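Local atomic coordinates of cytochrome C (Marichromatium purpuratum 984, PDB entry 5LO9), a protein that probably oxidises thiosulfate to tetrathionate, and may run the reverse reaction, passing electrons along its covalently bound c-type hemes. Residues Phe331-Asn336 against Pro476-Phe481; Arg428-Gly433 against Ala468-His473; Ala278-Asn283 against Ser340-Val345; Gly435-Asp440 against Pro496-Gly501. All blocks are in the same frame, centred on the assembly; numbering follows the deposited sequence.

Contact 1: residues Phe331-Asn336 against Pro476-Phe481; sequences FRYSMN and PQDPRF. With HEC (heme c), chain E; THJ (thiosulfate), chain J.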
# COMPACT_ATOMS: atom_id res chain seq x y z
N PHE A 331 -4.40 -5.68 -15.52
CA PHE A 331 -4.90 -6.98 -15.95
C PHE A 331 -6.07 -6.80 -16.90
O PHE A 331 -6.19 -7.55 -17.87
CB PHE A 331 -5.32 -7.84 -14.75
CG PHE A 331 -4.20 -8.69 -14.16
CD1 PHE A 331 -3.94 -9.95 -14.66
CD2 PHE A 331 -3.46 -8.25 -13.08
CE1 PHE A 331 -2.93 -10.75 -14.12
CE2 PHE A 331 -2.45 -9.05 -12.52
CZ PHE A 331 -2.19 -10.29 -13.04
N ARG A 332 -6.91 -5.79 -16.65
CA ARG A 332 -8.09 -5.59 -17.48
C ARG A 332 -7.71 -5.17 -18.89
O ARG A 332 -8.37 -5.55 -19.85
CB ARG A 332 -9.03 -4.56 -16.85
CG ARG A 332 -10.34 -4.40 -17.61
CD ARG A 332 -11.51 -3.73 -16.85
NE ARG A 332 -12.80 -4.22 -17.40
CZ ARG A 332 -13.89 -3.48 -17.66
NH1 ARG A 332 -13.92 -2.17 -17.43
NH2 ARG A 332 -15.00 -4.06 -18.15
N TYR A 333 -6.66 -4.37 -19.05
CA TYR A 333 -6.36 -3.77 -20.34
C TYR A 333 -5.08 -4.33 -20.95
O TYR A 333 -5.13 -4.89 -22.04
CB TYR A 333 -6.27 -2.25 -20.22
CG TYR A 333 -7.53 -1.61 -19.69
CD1 TYR A 333 -8.72 -1.72 -20.38
CD2 TYR A 333 -7.55 -0.93 -18.48
CE1 TYR A 333 -9.91 -1.16 -19.87
CE2 TYR A 333 -8.72 -0.37 -18.00
CZ TYR A 333 -9.89 -0.49 -18.69
OH TYR A 333 -11.04 0.06 -18.21
N SER A 334 -3.93 -4.21 -20.29
CA SER A 334 -2.70 -4.72 -20.90
C SER A 334 -2.67 -6.25 -20.98
O SER A 334 -2.04 -6.80 -21.89
CB SER A 334 -1.47 -4.23 -20.15
OG SER A 334 -1.41 -2.82 -20.13
N MET A 335 -3.27 -6.96 -20.02
CA MET A 335 -3.34 -8.43 -20.05
C MET A 335 -4.67 -8.97 -20.60
O MET A 335 -4.86 -10.19 -20.62
CB MET A 335 -3.12 -8.99 -18.63
CG MET A 335 -2.06 -8.25 -17.84
SD MET A 335 -0.38 -8.20 -18.56
CE MET A 335 0.00 -9.97 -18.61
N ASN A 336 -5.60 -8.10 -20.99
CA ASN A 336 -6.81 -8.51 -21.70
C ASN A 336 -7.59 -9.61 -20.98
O ASN A 336 -7.96 -10.63 -21.56
CB ASN A 336 -6.44 -8.97 -23.09
CG ASN A 336 -7.61 -9.04 -23.98
OD1 ASN A 336 -8.46 -8.15 -23.95
ND2 ASN A 336 -7.66 -10.08 -24.81
N PRO A 476 -7.28 -6.59 -29.58
CA PRO A 476 -8.55 -6.91 -28.92
C PRO A 476 -9.34 -5.68 -28.52
O PRO A 476 -8.79 -4.63 -28.18
CB PRO A 476 -8.13 -7.73 -27.71
CG PRO A 476 -6.83 -8.38 -28.14
CD PRO A 476 -6.15 -7.29 -28.95
N GLN A 477 -10.65 -5.84 -28.59
CA GLN A 477 -11.56 -4.73 -28.33
C GLN A 477 -11.37 -4.12 -26.93
O GLN A 477 -10.94 -4.78 -25.97
CB GLN A 477 -12.99 -5.24 -28.48
CG GLN A 477 -14.05 -4.19 -28.27
CD GLN A 477 -14.03 -3.14 -29.30
OE1 GLN A 477 -13.56 -2.02 -29.06
NE2 GLN A 477 -14.54 -3.48 -30.48
N ASP A 478 -11.75 -2.85 -26.83
CA ASP A 478 -11.81 -2.19 -25.54
C ASP A 478 -12.79 -2.91 -24.62
O ASP A 478 -13.92 -3.21 -25.04
CB ASP A 478 -12.23 -0.74 -25.73
CG ASP A 478 -11.97 0.10 -24.52
OD1 ASP A 478 -12.15 -0.43 -23.41
OD2 ASP A 478 -11.61 1.30 -24.69
N PRO A 479 -12.40 -3.25 -23.38
CA PRO A 479 -13.36 -3.85 -22.44
C PRO A 479 -14.56 -2.97 -22.12
O PRO A 479 -15.58 -3.51 -21.70
CB PRO A 479 -12.51 -4.10 -21.19
CG PRO A 479 -11.13 -4.27 -21.72
CD PRO A 479 -11.02 -3.32 -22.87
N ARG A 480 -14.45 -1.66 -22.32
CA ARG A 480 -15.53 -0.68 -22.16
C ARG A 480 -16.39 -0.56 -23.41
O ARG A 480 -17.26 0.32 -23.47
CB ARG A 480 -14.92 0.68 -21.82
CG ARG A 480 -14.05 0.64 -20.56
CD ARG A 480 -13.14 1.85 -20.42
NE ARG A 480 -12.17 1.97 -21.49
CZ ARG A 480 -11.29 2.96 -21.59
NH1 ARG A 480 -11.23 3.91 -20.67
NH2 ARG A 480 -10.46 2.99 -22.62
N PHE A 481 -16.11 -1.36 -24.43
CA PHE A 481 -16.90 -1.32 -25.65
C PHE A 481 -18.38 -1.39 -25.34
O PHE A 481 -18.83 -2.23 -24.56
CB PHE A 481 -16.48 -2.47 -26.59
CG PHE A 481 -17.09 -2.41 -27.97
CD1 PHE A 481 -16.88 -1.29 -28.79
CD2 PHE A 481 -17.80 -3.48 -28.49
CE1 PHE A 481 -17.42 -1.23 -30.07
CE2 PHE A 481 -18.31 -3.41 -29.77
CZ PHE A 481 -18.11 -2.29 -30.55
FE HEC E . 1.75 -1.57 -16.45
CHA HEC E . 1.67 1.81 -15.52
CHB HEC E . 1.79 -2.53 -13.09
CHC HEC E . 1.57 -4.97 -17.40
CHD HEC E . 2.13 -0.64 -19.74
NA HEC E . 1.74 -0.53 -14.65
C1A HEC E . 1.70 0.79 -14.50
C2A HEC E . 1.68 1.21 -13.08
C3A HEC E . 1.73 -0.05 -12.36
C4A HEC E . 1.76 -1.08 -13.43
CMA HEC E . 1.76 -0.22 -10.89
CAA HEC E . 1.68 2.62 -12.55
CBA HEC E . 3.04 3.25 -12.79
CGA HEC E . 3.15 4.62 -12.14
O1A HEC E . 4.31 5.07 -11.97
O2A HEC E . 2.11 5.26 -11.82
NB HEC E . 1.69 -3.41 -15.46
C1B HEC E . 1.72 -3.57 -14.12
C2B HEC E . 1.64 -4.97 -13.71
C3B HEC E . 1.57 -5.69 -14.98
C4B HEC E . 1.59 -4.62 -15.99
CMB HEC E . 1.67 -5.53 -12.33
CAB HEC E . 1.46 -7.17 -15.17
CBB HEC E . 0.12 -7.61 -14.58
NC HEC E . 1.82 -2.63 -18.26
C1C HEC E . 1.75 -3.95 -18.43
C2C HEC E . 1.92 -4.36 -19.85
C3C HEC E . 2.08 -3.07 -20.54
C4C HEC E . 2.01 -2.07 -19.45
CMC HEC E . 1.91 -5.77 -20.39
CAC HEC E . 2.33 -2.77 -22.01
CBC HEC E . 1.35 -3.47 -22.90
ND HEC E . 1.86 0.26 -17.44
C1D HEC E . 2.00 0.41 -18.74
C2D HEC E . 2.06 1.83 -19.15
C3D HEC E . 1.92 2.60 -17.91
C4D HEC E . 1.79 1.50 -16.92
CMD HEC E . 2.20 2.30 -20.56
CAD HEC E . 1.91 4.10 -17.68
CBD HEC E . 0.83 4.89 -18.46
CGD HEC E . -0.65 4.59 -18.17
O1D HEC E . -1.13 3.42 -18.20
O2D HEC E . -1.41 5.57 -17.93
S1 THJ J . -2.76 0.01 -17.89
O1 THJ J . -3.85 0.16 -16.86
O2 THJ J . -2.51 1.31 -18.61
O3 THJ J . -3.24 -0.93 -18.92
S2 THJ J . -1.23 -0.72 -17.15
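P479 packs against Y333 and R332. It meets Y333 at the ring edge, with Y333 CD1 3.7 Å from P479 CD. Its CB also lies over one face of the R332 guanidinium, 3.8 Å from R332 NE. R332 reaches that far because its chain is extended from CG to NE. The aliphatic part of R480 crosses Y333 at about a right angle, and Y333 OH is 3.5 Å from R480 CD. At the other end the amide of N336 rests on P476 CB; its ND2 bonds D339 outside the contact.

No hydrogen bond joins the two segments. A salt bridge shapes residues 476-481 internally. R480 grips D478 side-on, with NE 3.1 Å from D478 OD1 and NH2 2.9 Å from D478 OD2. D478 OD1 also accepts from R480 N, an Asx turn at the start of the type I turn D478-F481. H493 gives D478 OD2 a further partner.

Next to Y333, S334 OG donates to thiosulfate O3 at 2.9 Å. Y333 CB borders the same anion. The contact thus backs the wall of a thiosulfate pocket beside heme c, the probable substrate site.

Contact 2: residues Arg428-Gly433 against Ala468-His473; sequences RSYNWG and AYINAH. With HEC (heme c), chain E.
W432, N471 and Y430 bury most of the surface here. Y430 and N471 make the hydrogen bond between the segments. Y430 OH donates to N471 OD1 at 2.8 Å. The hydroxyl lies in the carbonyl plane of the amide, on a lone pair, with a C=O...donor angle of 134°. N471 OD1 in turn sits at the edge of the tyrosine ring, and the ring and amide planes are 70° apart. With chi1 at 49°, CG of Y430 lies between the backbone N and the carbonyl carbon, and the ring spans from a heme CBC to N471 OD1. The methyl branch of I470 packs beside the same hydroxyl, with CG2 3.8 Å from Y430 OH.

The other end of N471 is also held, because ND2 bonds M436 O. Both ends of this buried amide therefore have a partner, which fixes its rotation.

W432 brings the benzo part of its indole up to backbone oxygens. W432 CZ2 is 3.3 Å from H473 O, and W432 CH2 is 3.8 Å from N471 O. The indole NE1 bonds E474, so its polar end is satisfied next to the contact.

Y430 belongs to the pockets of two hemes c. Its CD2 is 3.4 Å from the CBC of one of them.

Both segments belong to a cytochrome c region of the cbb3-type subunit III family. The loop of residues 428-433 follows strand 418-421 and leads to helix 439-449. It packs on the C-terminal end of helix 460-470. I470 and N471 touch helix 439-449 as well, and I470 also reaches helix 391-401.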
# COMPACT_ATOMS: atom_id res chain seq x y z
N ARG A 428 -3.20 -11.36 -29.79
CA ARG A 428 -2.44 -11.72 -28.60
C ARG A 428 -1.65 -10.55 -28.02
O ARG A 428 -0.75 -10.75 -27.19
CB ARG A 428 -1.50 -12.88 -28.92
CG ARG A 428 -2.16 -13.97 -29.70
CD ARG A 428 -3.26 -14.61 -28.97
NE ARG A 428 -2.81 -15.26 -27.77
CZ ARG A 428 -3.62 -15.50 -26.75
NH1 ARG A 428 -4.89 -15.11 -26.82
NH2 ARG A 428 -3.15 -16.10 -25.66
N SER A 429 -1.97 -9.32 -28.42
CA SER A 429 -1.32 -8.14 -27.89
C SER A 429 -2.21 -7.48 -26.83
O SER A 429 -3.29 -7.96 -26.50
CB SER A 429 -1.03 -7.19 -29.05
OG SER A 429 -0.33 -6.05 -28.62
N TYR A 430 -1.74 -6.37 -26.28
CA TYR A 430 -2.56 -5.59 -25.37
C TYR A 430 -3.79 -5.07 -26.09
O TYR A 430 -3.77 -4.87 -27.32
CB TYR A 430 -1.76 -4.43 -24.79
CG TYR A 430 -1.01 -3.58 -25.81
CD1 TYR A 430 -1.64 -2.51 -26.47
CD2 TYR A 430 0.32 -3.84 -26.10
CE1 TYR A 430 -0.97 -1.72 -27.38
CE2 TYR A 430 1.03 -3.03 -27.03
CZ TYR A 430 0.37 -1.98 -27.66
OH TYR A 430 1.03 -1.18 -28.55
N ASN A 431 -4.86 -4.80 -25.33
CA ASN A 431 -6.13 -4.46 -25.97
C ASN A 431 -6.26 -2.94 -26.12
O ASN A 431 -5.36 -2.17 -25.75
CB ASN A 431 -7.33 -5.14 -25.25
CG ASN A 431 -7.73 -4.51 -23.88
OD1 ASN A 431 -7.62 -3.29 -23.63
ND2 ASN A 431 -8.29 -5.38 -23.02
N TRP A 432 -7.39 -2.51 -26.70
CA TRP A 432 -7.56 -1.13 -27.12
C TRP A 432 -7.76 -0.17 -25.95
O TRP A 432 -7.79 1.05 -26.17
CB TRP A 432 -8.76 -1.00 -28.06
CG TRP A 432 -8.47 -1.22 -29.53
CD1 TRP A 432 -8.85 -2.29 -30.30
CD2 TRP A 432 -7.77 -0.34 -30.40
NE1 TRP A 432 -8.43 -2.11 -31.60
CE2 TRP A 432 -7.77 -0.92 -31.68
CE3 TRP A 432 -7.15 0.89 -30.21
CZ2 TRP A 432 -7.14 -0.32 -32.76
CZ3 TRP A 432 -6.54 1.49 -31.29
CH2 TRP A 432 -6.54 0.89 -32.55
N GLY A 433 -7.89 -0.69 -24.74
CA GLY A 433 -7.99 0.16 -23.58
C GLY A 433 -6.67 0.38 -22.89
O GLY A 433 -6.58 1.22 -22.00
N ALA A 468 2.93 5.39 -34.10
CA ALA A 468 1.70 5.51 -34.87
C ALA A 468 1.51 4.32 -35.83
O ALA A 468 0.37 3.88 -36.03
CB ALA A 468 1.68 6.83 -35.60
N TYR A 469 2.59 3.78 -36.41
CA TYR A 469 2.42 2.59 -37.24
C TYR A 469 1.90 1.41 -36.42
O TYR A 469 0.91 0.77 -36.79
CB TYR A 469 3.73 2.22 -37.94
CG TYR A 469 3.74 0.85 -38.62
CD1 TYR A 469 3.02 0.61 -39.77
CD2 TYR A 469 4.47 -0.19 -38.12
CE1 TYR A 469 3.03 -0.64 -40.42
CE2 TYR A 469 4.48 -1.46 -38.77
CZ TYR A 469 3.76 -1.66 -39.91
OH TYR A 469 3.77 -2.88 -40.54
N ILE A 470 2.56 1.11 -35.30
CA ILE A 470 2.17 -0.02 -34.45
C ILE A 470 0.72 0.10 -34.00
O ILE A 470 -0.07 -0.85 -34.09
CB ILE A 470 3.10 -0.08 -33.23
CG1 ILE A 470 4.40 -0.77 -33.57
CG2 ILE A 470 2.43 -0.78 -32.03
CD1 ILE A 470 5.52 -0.49 -32.52
N ASN A 471 0.37 1.24 -33.45
CA ASN A 471 -0.92 1.39 -32.81
C ASN A 471 -2.03 1.75 -33.79
O ASN A 471 -3.10 2.20 -33.37
CB ASN A 471 -0.81 2.41 -31.68
CG ASN A 471 -0.14 1.81 -30.44
OD1 ASN A 471 -0.32 0.61 -30.15
ND2 ASN A 471 0.62 2.64 -29.71
N ALA A 472 -1.81 1.56 -35.08
CA ALA A 472 -2.86 1.72 -36.05
C ALA A 472 -3.32 0.38 -36.59
O ALA A 472 -4.04 0.33 -37.59
CB ALA A 472 -2.39 2.65 -37.16
N HIS A 473 -3.00 -0.69 -35.90
CA HIS A 473 -3.40 -2.04 -36.24
C HIS A 473 -4.54 -2.48 -35.32
O HIS A 473 -4.72 -1.96 -34.21
CB HIS A 473 -2.23 -3.01 -36.07
CG HIS A 473 -1.13 -2.84 -37.06
ND1 HIS A 473 -0.14 -1.89 -36.93
CD2 HIS A 473 -0.83 -3.54 -38.18
CE1 HIS A 473 0.71 -1.98 -37.94
NE2 HIS A 473 0.31 -2.98 -38.72
FE HEC E . 1.75 -1.57 -16.45
CHA HEC E . 1.67 1.81 -15.52
CHB HEC E . 1.79 -2.53 -13.09
CHC HEC E . 1.57 -4.97 -17.40
CHD HEC E . 2.13 -0.64 -19.74
NA HEC E . 1.74 -0.53 -14.65
C1A HEC E . 1.70 0.79 -14.50
C2A HEC E . 1.68 1.21 -13.08
C3A HEC E . 1.73 -0.05 -12.36
C4A HEC E . 1.76 -1.08 -13.43
CMA HEC E . 1.76 -0.22 -10.89
CAA HEC E . 1.68 2.62 -12.55
CBA HEC E . 3.04 3.25 -12.79
CGA HEC E . 3.15 4.62 -12.14
O1A HEC E . 4.31 5.07 -11.97
O2A HEC E . 2.11 5.26 -11.82
NB HEC E . 1.69 -3.41 -15.46
C1B HEC E . 1.72 -3.57 -14.12
C2B HEC E . 1.64 -4.97 -13.71
C3B HEC E . 1.57 -5.69 -14.98
C4B HEC E . 1.59 -4.62 -15.99
CMB HEC E . 1.67 -5.53 -12.33
CAB HEC E . 1.46 -7.17 -15.17
CBB HEC E . 0.12 -7.61 -14.58
NC HEC E . 1.82 -2.63 -18.26
C1C HEC E . 1.75 -3.95 -18.43
C2C HEC E . 1.92 -4.36 -19.85
C3C HEC E . 2.08 -3.07 -20.54
C4C HEC E . 2.01 -2.07 -19.45
CMC HEC E . 1.91 -5.77 -20.39
CAC HEC E . 2.33 -2.77 -22.01
CBC HEC E . 1.35 -3.47 -22.90
ND HEC E . 1.86 0.26 -17.44
C1D HEC E . 2.00 0.41 -18.74
C2D HEC E . 2.06 1.83 -19.15
C3D HEC E . 1.92 2.60 -17.91
C4D HEC E . 1.79 1.50 -16.92
CMD HEC E . 2.20 2.30 -20.56
CAD HEC E . 1.91 4.10 -17.68
CBD HEC E . 0.83 4.89 -18.46
CGD HEC E . -0.65 4.59 -18.17
O1D HEC E . -1.13 3.42 -18.20
O2D HEC E . -1.41 5.57 -17.93

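Contact 3: residues Ala278-Asn283 against Ser340-Val345; sequences APHVGN and SVSGQV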
# COMPACT_ATOMS: atom_id res chain seq x y z
N ALA A 278 -2.08 -17.00 -14.79
CA ALA A 278 -2.43 -17.31 -16.17
C ALA A 278 -3.94 -17.33 -16.40
O ALA A 278 -4.40 -16.85 -17.45
CB ALA A 278 -1.75 -18.64 -16.54
N PRO A 279 -4.75 -17.85 -15.48
CA PRO A 279 -6.20 -17.85 -15.70
C PRO A 279 -6.81 -16.46 -15.79
O PRO A 279 -8.00 -16.35 -16.14
CB PRO A 279 -6.74 -18.60 -14.47
CG PRO A 279 -5.60 -19.36 -13.93
CD PRO A 279 -4.40 -18.51 -14.21
N HIS A 280 -6.06 -15.40 -15.46
CA HIS A 280 -6.55 -14.03 -15.54
C HIS A 280 -5.86 -13.26 -16.65
O HIS A 280 -6.09 -12.05 -16.77
CB HIS A 280 -6.35 -13.29 -14.20
CG HIS A 280 -6.92 -14.03 -13.03
ND1 HIS A 280 -8.25 -13.95 -12.67
CD2 HIS A 280 -6.35 -14.92 -12.18
CE1 HIS A 280 -8.46 -14.74 -11.63
NE2 HIS A 280 -7.33 -15.34 -11.31
N VAL A 281 -5.05 -13.92 -17.48
CA VAL A 281 -4.33 -13.30 -18.60
C VAL A 281 -4.92 -13.82 -19.89
O VAL A 281 -4.95 -15.04 -20.11
CB VAL A 281 -2.82 -13.57 -18.52
CG1 VAL A 281 -2.10 -13.07 -19.80
CG2 VAL A 281 -2.21 -12.89 -17.28
N GLY A 282 -5.39 -12.90 -20.73
CA GLY A 282 -6.08 -13.25 -21.96
C GLY A 282 -5.29 -12.97 -23.23
O GLY A 282 -5.83 -12.90 -24.35
N ASN A 283 -3.99 -12.78 -23.07
CA ASN A 283 -3.14 -12.57 -24.21
C ASN A 283 -1.78 -13.15 -23.89
O ASN A 283 -1.64 -13.95 -22.95
CB ASN A 283 -3.10 -11.08 -24.60
CG ASN A 283 -2.57 -10.22 -23.50
OD1 ASN A 283 -1.92 -10.70 -22.57
ND2 ASN A 283 -2.79 -8.92 -23.64
N SER A 340 -9.50 -14.04 -20.96
CA SER A 340 -8.84 -15.10 -20.24
C SER A 340 -9.85 -16.21 -19.95
O SER A 340 -11.06 -16.05 -20.07
CB SER A 340 -8.23 -14.56 -18.94
OG SER A 340 -9.19 -14.39 -17.89
N VAL A 341 -9.32 -17.34 -19.51
CA VAL A 341 -10.16 -18.47 -19.13
C VAL A 341 -11.17 -18.04 -18.09
O VAL A 341 -12.38 -18.30 -18.21
CB VAL A 341 -9.28 -19.62 -18.62
CG1 VAL A 341 -10.03 -20.50 -17.75
CG2 VAL A 341 -8.77 -20.38 -19.78
N SER A 342 -10.70 -17.37 -17.04
CA SER A 342 -11.57 -16.89 -15.97
C SER A 342 -12.44 -15.73 -16.42
O SER A 342 -13.45 -15.44 -15.77
CB SER A 342 -10.73 -16.41 -14.80
OG SER A 342 -10.40 -15.05 -15.02
N GLY A 343 -12.05 -15.02 -17.45
CA GLY A 343 -12.75 -13.84 -17.88
C GLY A 343 -12.61 -12.62 -17.01
O GLY A 343 -13.13 -11.56 -17.39
N GLN A 344 -11.86 -12.71 -15.90
CA GLN A 344 -11.89 -11.70 -14.84
C GLN A 344 -10.50 -11.25 -14.46
O GLN A 344 -9.53 -11.98 -14.64
CB GLN A 344 -12.48 -12.24 -13.56
CG GLN A 344 -13.93 -12.63 -13.57
CD GLN A 344 -14.22 -13.52 -12.38
OE1 GLN A 344 -14.06 -13.09 -11.23
NE2 GLN A 344 -14.58 -14.80 -12.64
N VAL A 345 -10.42 -10.08 -13.85
CA VAL A 345 -9.15 -9.69 -13.25
C VAL A 345 -9.00 -10.47 -11.96
O VAL A 345 -9.96 -11.06 -11.46
CB VAL A 345 -9.03 -8.18 -12.98
CG1 VAL A 345 -9.34 -7.39 -14.19
CG2 VAL A 345 -9.90 -7.76 -11.85
O HOH W 1 -6.39 -17.66 -19.45
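P279 O is the main polar meeting point. S342 N donates to it at 3.0 Å, with an N-H...O angle of 154° and the donor in the carbonyl plane. S342 OG gives it a weak bond as well. S340 OG lies 2.9 Å from P279 O, but A337 O competes for that proton. The second cross-link comes from H280, whose ND1 donates to Q344 O at 3.1 Å. The acceptor lies in the imidazole plane, while the nitrogen stands above the carbonyl plane of Q344. The H280 side chain has CG anti to its own carbonyl carbon (chi1 -52°), which sets ND1 against Q344 O.

Water 1 adds a bridge: it donates to A278 O and accepts from V341 N. Packing fills in around these bonds. S340 CB is 3.5 Å from V281 O, and G282 CA is 3.6 Å from S340 N. H280 also touches F331 of helix 323-332.

S342 OG accepts from Q344 N at 2.9 Å, which makes an ST turn. This is a surface junction of two loops in a c-type cytochrome domain. It joins the loop leading into the heme-binding CXXCH motif, C287 to H291, to the loop after helix 323-332.

Contact 4: residues Gly435-Asp440 against Pro496-Gly501; sequences GMHRVD and PFDLYG
V439 N and F497 O make a nearly straight backbone hydrogen bond of 2.9 Å, with an N-H...O angle of 177°. R438 holds the N-cap position of helix 439-449, so the distant loop supplies an acceptor to an N-H in the first turn of this helix. The helix belongs to a c-type cytochrome domain, and M450, an axial ligand of a heme iron, directly follows it.

The side chains around this bond are closely set. A chi1 of 55° sets the D440 CB and carboxylate over the F497 ring. Chi2, near 180°, goes with carboxylate and ring planes only 9° apart. D440 CB makes a CH-pi contact over one face of the ring, 4.2 Å from the F497 centroid. R438 bends at chi3 and grips D440 side-on. Its NE bonds D440 OD2 and its NH2 bonds D440 OD1. The same NH2 comes near F497 CD2, so arginine, aspartate and phenylalanine form one cluster.

V439 CG2 meets L499 CG at 4.2 Å on the buried side. H437 points the edge of its ring at the D498 carboxylate. H437 NE2 lies 2.7 Å from D498 OD1 and 2.8 Å from D498 OD2. H437 ND1 bonds A434 O, and D498 OD1 has H493 as a further partner. D498 OD2 accepts from Y500 N in an Asx turn.

Two waters complete the join. Water 2 links H437 O to L499 N. Water 3 accepts from R438 NH1 and donates to D498 OD1 at 2.7 Å.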
# COMPACT_ATOMS: atom_id res chain seq x y z
N GLY A 435 -2.94 1.61 -22.00
CA GLY A 435 -2.23 2.85 -22.21
C GLY A 435 -1.25 2.79 -23.36
O GLY A 435 -1.02 3.81 -24.03
N MET A 436 -0.62 1.63 -23.58
CA MET A 436 0.33 1.47 -24.67
C MET A 436 -0.30 1.61 -26.07
O MET A 436 0.43 1.79 -27.05
CB MET A 436 1.02 0.10 -24.54
CG MET A 436 2.29 -0.08 -25.39
SD MET A 436 3.65 1.06 -24.88
CE MET A 436 4.39 0.14 -23.49
N HIS A 437 -1.63 1.55 -26.21
CA HIS A 437 -2.25 1.78 -27.51
C HIS A 437 -2.21 3.26 -27.90
O HIS A 437 -2.51 3.58 -29.05
CB HIS A 437 -3.71 1.25 -27.54
CG HIS A 437 -4.76 2.28 -27.22
ND1 HIS A 437 -5.17 2.55 -25.94
CD2 HIS A 437 -5.45 3.13 -28.03
CE1 HIS A 437 -6.08 3.52 -25.96
NE2 HIS A 437 -6.27 3.89 -27.21
N ARG A 438 -1.87 4.17 -27.00
CA ARG A 438 -1.76 5.58 -27.35
C ARG A 438 -0.43 5.86 -28.02
O ARG A 438 0.59 5.25 -27.69
CB ARG A 438 -1.87 6.51 -26.13
CG ARG A 438 -3.25 6.69 -25.59
CD ARG A 438 -3.26 7.55 -24.38
NE ARG A 438 -2.77 8.93 -24.59
CZ ARG A 438 -3.55 10.02 -24.61
NH1 ARG A 438 -4.87 9.93 -24.46
NH2 ARG A 438 -3.00 11.22 -24.79
N VAL A 439 -0.45 6.82 -28.95
CA VAL A 439 0.73 7.10 -29.75
C VAL A 439 1.78 7.80 -28.91
O VAL A 439 2.96 7.44 -28.95
CB VAL A 439 0.35 7.93 -30.99
CG1 VAL A 439 1.56 8.32 -31.75
CG2 VAL A 439 -0.53 7.11 -31.91
N ASP A 440 1.36 8.77 -28.09
CA ASP A 440 2.31 9.50 -27.23
C ASP A 440 2.94 8.59 -26.19
O ASP A 440 4.15 8.66 -25.95
CB ASP A 440 1.67 10.72 -26.54
CG ASP A 440 0.41 10.37 -25.72
OD1 ASP A 440 -0.07 11.28 -24.99
OD2 ASP A 440 -0.15 9.25 -25.84
N PRO A 496 -6.05 13.47 -29.76
CA PRO A 496 -5.34 13.40 -31.06
C PRO A 496 -4.32 12.26 -31.12
O PRO A 496 -3.86 11.93 -32.22
CB PRO A 496 -4.65 14.76 -31.17
CG PRO A 496 -5.32 15.66 -30.09
CD PRO A 496 -5.73 14.69 -29.00
N PHE A 497 -3.96 11.65 -29.99
CA PHE A 497 -2.96 10.59 -29.95
C PHE A 497 -3.57 9.22 -29.79
O PHE A 497 -2.85 8.29 -29.43
CB PHE A 497 -1.98 10.81 -28.80
CG PHE A 497 -1.30 12.16 -28.83
CD1 PHE A 497 -0.30 12.43 -29.74
CD2 PHE A 497 -1.66 13.14 -27.93
CE1 PHE A 497 0.31 13.67 -29.77
CE2 PHE A 497 -1.05 14.37 -27.97
CZ PHE A 497 -0.07 14.63 -28.88
N ASP A 498 -4.88 9.08 -29.99
CA ASP A 498 -5.61 7.82 -29.82
C ASP A 498 -6.28 7.58 -31.17
O ASP A 498 -7.14 8.36 -31.60
CB ASP A 498 -6.63 7.92 -28.65
CG ASP A 498 -7.14 6.55 -28.19
OD1 ASP A 498 -7.41 6.30 -26.95
OD2 ASP A 498 -7.27 5.72 -29.12
N LEU A 499 -5.89 6.51 -31.85
CA LEU A 499 -6.41 6.25 -33.18
C LEU A 499 -7.65 5.37 -33.16
O LEU A 499 -8.16 5.05 -34.23
CB LEU A 499 -5.36 5.59 -34.08
CG LEU A 499 -3.98 6.25 -34.14
CD1 LEU A 499 -3.07 5.54 -35.16
CD2 LEU A 499 -4.10 7.70 -34.43
N TYR A 500 -8.13 4.98 -31.99
CA TYR A 500 -9.36 4.22 -31.90
C TYR A 500 -10.48 5.02 -32.55
O TYR A 500 -10.66 6.21 -32.25
CB TYR A 500 -9.68 3.90 -30.44
CG TYR A 500 -10.87 3.00 -30.22
CD1 TYR A 500 -10.69 1.64 -29.98
CD2 TYR A 500 -12.18 3.49 -30.28
CE1 TYR A 500 -11.80 0.77 -29.77
CE2 TYR A 500 -13.29 2.64 -30.06
CZ TYR A 500 -13.09 1.28 -29.81
OH TYR A 500 -14.17 0.43 -29.62
N GLY A 501 -11.20 4.39 -33.47
CA GLY A 501 -12.28 5.03 -34.18
C GLY A 501 -11.91 5.70 -35.48
O GLY A 501 -12.79 5.90 -36.33
O HOH W 2 -3.97 4.22 -31.31
O HOH W 3 -6.88 7.67 -24.65

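Overall arrangement
Contact 2 is buried, contact 3 lies at the surface, and contacts 1 and 4 are partly buried. Contacts 2 and 4 are closest, with centres about 8 Å apart. Contact 4 holds the start of helix 439-449 and contact 2 the end of the next helix, 460-470. Contact 1 touches all three others. The N431 amide of contact 2 bonds N336 and the backbone of R332, and P476 O bonds W432 N. M335 O bonds G282 N of contact 3. Q477 and Y500 join contacts 1 and 4. The chemistry differs with place: contact 1 is apolar packing, contact 2 one tyrosine-amide bond, contact 3 mostly backbone carbonyls, and contact 4 a helix start with charged groups and waters.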